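Local coordinates for C24 protein (Bizionia argentinensis JUB59, PDB 6OV6) that is a metal-binding trimer of unknown exact function that probably forms the receptor-binding tip of a temperate bacteriophage's long tail fiber, at residues Lys65-Gln70 / Glu97-Phe102. Residues are numbered along the deposited sequence; the frame is centred on the assembly and turned at random.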
loop_
_atom_site.group_PDB
_atom_site.type_symbol
_atom_site.label_atom_id
_atom_site.label_comp_id
_atom_site.label_asym_id
_atom_site.label_seq_id
_atom_site.Cartn_x
_atom_site.Cartn_y
_atom_site.Cartn_z
ATOM N N LYS A 65 -28.444 -27.613 31.814
ATOM C CA LYS A 65 -28.739 -28.547 30.734
ATOM C C LYS A 65 -29.878 -27.849 29.946
ATOM O O LYS A 65 -30.755 -27.211 30.551
ATOM C CB LYS A 65 -29.269 -29.891 31.275
ATOM C CG LYS A 65 -28.190 -30.778 31.889
ATOM C CD LYS A 65 -28.775 -31.858 32.804
ATOM C CE LYS A 65 -27.711 -32.505 33.668
ATOM N NZ LYS A 65 -28.302 -33.461 34.640
ATOM N N PHE A 66 -29.818 -27.929 28.616
ATOM C CA PHE A 66 -30.813 -27.373 27.721
ATOM C C PHE A 66 -31.527 -28.537 27.072
ATOM O O PHE A 66 -30.873 -29.440 26.516
ATOM C CB PHE A 66 -30.188 -26.457 26.647
ATOM C CG PHE A 66 -31.204 -25.896 25.674
ATOM C CD1 PHE A 66 -31.921 -24.745 25.979
ATOM C CD2 PHE A 66 -31.457 -26.531 24.458
ATOM C CE1 PHE A 66 -32.866 -24.225 25.082
ATOM C CE2 PHE A 66 -32.389 -25.997 23.549
ATOM C CZ PHE A 66 -33.088 -24.847 23.869
ATOM N N VAL A 67 -32.865 -28.508 27.128
ATOM C CA VAL A 67 -33.695 -29.538 26.492
ATOM C C VAL A 67 -34.253 -28.931 25.201
ATOM O O VAL A 67 -35.026 -27.974 25.240
ATOM C CB VAL A 67 -34.803 -30.104 27.432
ATOM C CG1 VAL A 67 -35.743 -31.069 26.674
ATOM C CG2 VAL A 67 -34.185 -30.805 28.639
ATOM N N GLY A 68 -33.799 -29.456 24.073
ATOM C CA GLY A 68 -34.234 -28.991 22.765
ATOM C C GLY A 68 -35.571 -29.561 22.341
ATOM O O GLY A 68 -36.317 -30.111 23.158
ATOM N N GLY A 69 -35.851 -29.427 21.057
ATOM C CA GLY A 69 -37.083 -29.862 20.406
ATOM C C GLY A 69 -37.396 -28.897 19.286
ATOM O O GLY A 69 -36.466 -28.336 18.696
ATOM N N GLN A 70 -38.694 -28.651 19.021
ATOM C CA GLN A 70 -39.126 -27.705 17.986
ATOM C C GLN A 70 -38.687 -26.286 18.357
ATOM O O GLN A 70 -39.053 -25.788 19.420
ATOM C CB GLN A 70 -40.662 -27.755 17.758
ATOM C CG GLN A 70 -41.169 -29.018 17.042
ATOM C CD GLN A 70 -40.652 -29.198 15.626
ATOM O OE1 GLN A 70 -40.790 -28.323 14.758
ATOM N NE2 GLN A 70 -40.067 -30.360 15.368
ATOM N N GLU A 97 -35.936 -30.768 39.440
ATOM C CA GLU A 97 -34.710 -30.528 38.668
ATOM C C GLU A 97 -34.921 -29.248 37.861
ATOM O O GLU A 97 -36.057 -28.948 37.473
ATOM C CB GLU A 97 -34.375 -31.725 37.750
ATOM C CG GLU A 97 -35.490 -32.118 36.795
ATOM C CD GLU A 97 -35.194 -33.326 35.931
ATOM O OE1 GLU A 97 -35.297 -34.466 36.440
ATOM O OE2 GLU A 97 -34.926 -33.134 34.725
ATOM N N ARG A 98 -33.852 -28.475 37.665
ATOM C CA ARG A 98 -33.892 -27.224 36.927
ATOM C C ARG A 98 -33.116 -27.350 35.637
ATOM O O ARG A 98 -32.036 -27.920 35.620
ATOM C CB ARG A 98 -33.388 -26.056 37.794
ATOM C CG ARG A 98 -34.431 -25.653 38.837
ATOM C CD ARG A 98 -33.886 -24.793 39.954
ATOM N NE ARG A 98 -33.609 -23.435 39.490
ATOM C CZ ARG A 98 -32.388 -22.947 39.316
ATOM N NH1 ARG A 98 -31.326 -23.691 39.596
ATOM N NH2 ARG A 98 -32.221 -21.705 38.893
ATOM N N TYR A 99 -33.689 -26.858 34.552
ATOM C CA TYR A 99 -33.086 -26.933 33.222
ATOM C C TYR A 99 -33.709 -25.849 32.391
ATOM O O TYR A 99 -34.647 -25.182 32.833
ATOM C CB TYR A 99 -33.320 -28.341 32.561
ATOM C CG TYR A 99 -34.783 -28.713 32.432
ATOM C CD1 TYR A 99 -35.476 -28.499 31.242
ATOM C CD2 TYR A 99 -35.494 -29.222 33.520
ATOM C CE1 TYR A 99 -36.835 -28.793 31.132
ATOM C CE2 TYR A 99 -36.858 -29.505 33.426
ATOM C CZ TYR A 99 -37.521 -29.306 32.225
ATOM O OH TYR A 99 -38.860 -29.581 32.130
ATOM N N VAL A 100 -33.173 -25.640 31.202
ATOM C CA VAL A 100 -33.694 -24.640 30.276
ATOM C C VAL A 100 -34.296 -25.372 29.090
ATOM O O VAL A 100 -33.746 -26.385 28.653
ATOM C CB VAL A 100 -32.579 -23.636 29.876
ATOM C CG1 VAL A 100 -33.020 -22.670 28.772
ATOM C CG2 VAL A 100 -32.131 -22.854 31.104
ATOM N N THR A 101 -35.429 -24.856 28.583
ATOM C CA THR A 101 -36.110 -25.380 27.399
ATOM C C THR A 101 -36.870 -24.295 26.643
ATOM O O THR A 101 -37.027 -23.182 27.154
ATOM C CB THR A 101 -36.931 -26.659 27.707
ATOM O OG1 THR A 101 -37.186 -27.317 26.467
ATOM C CG2 THR A 101 -38.239 -26.381 28.425
ATOM N N PHE A 102 -37.384 -24.624 25.441
ATOM C CA PHE A 102 -38.228 -23.688 24.715
ATOM C C PHE A 102 -39.526 -23.576 25.494
ATOM O O PHE A 102 -40.109 -24.591 25.912
ATOM C CB PHE A 102 -38.496 -24.160 23.281
ATOM C CG PHE A 102 -37.265 -24.132 22.408
ATOM C CD1 PHE A 102 -36.670 -22.925 22.055
ATOM C CD2 PHE A 102 -36.706 -25.311 21.936
ATOM C CE1 PHE A 102 -35.530 -22.898 21.237
ATOM C CE2 PHE A 102 -35.583 -25.284 21.109
ATOM C CZ PHE A 102 -35.003 -24.075 20.762
HETATM O O HOH W 1 -29.653 -28.088 34.434
#
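Val67 O receives the hydroxyl of Thr101, OG1 donating over 2.6 Å from a position tilted 31° out of the carbonyl plane, while the CA-H of Thr101 also faces this oxygen. The hydroxyl reaches it because OG1 stands anti to its own backbone N (chi1 -162°), turned to the neighbouring strand. Before this point the strands pair in parallel through two backbone bonds: Val100 N donates to Lys65 O at 3.0 Å, Val67 N donates to Val100 O at 2.8 Å, and both bonds are nearly straight. Val100 O additionally meets the CA-H of Phe66. Upstream, where the strands diverge, a water closes the ladder by accepting from Lys65 N and donating to Arg98 O. On the face carrying Phe66, Val100 and Phe102, the Phe66 ring swings toward residues 97-102 with CG anti to N. Its CD1 lies 3.6 Å from Val100 CG1, and its CZ edge points at one face of Phe102, off centre toward the rim, in a T-shaped pair with planes at 87° and centroids 5.2 Å apart. Trp111 stacks on Phe66 and meets Phe102 edge-to-face, and Val75 touches both phenylalanines, extending this apolar cluster. The other face is lighter: Val67 CG2 rests 3.7 Å from Tyr99 CD1, and the Tyr99 hydroxyl bonds Thr80. Strands 51-59 and 74-81 flank the pair, so this parallel step lies inside an otherwise largely antiparallel mixed sheet, far from the manganese site. Gly68 and Gly69 follow, Gly68 N bonded to Asp54 OD1 and the Gly69 backbone to Thr52. Chemically, a side-chain hydroxyl serves Val67 O in place of a backbone N-H, Phe102 N lying 4.1 Å from that oxygen, while the T-shaped Phe66-Phe102 pair adds apolar contact on the buried face.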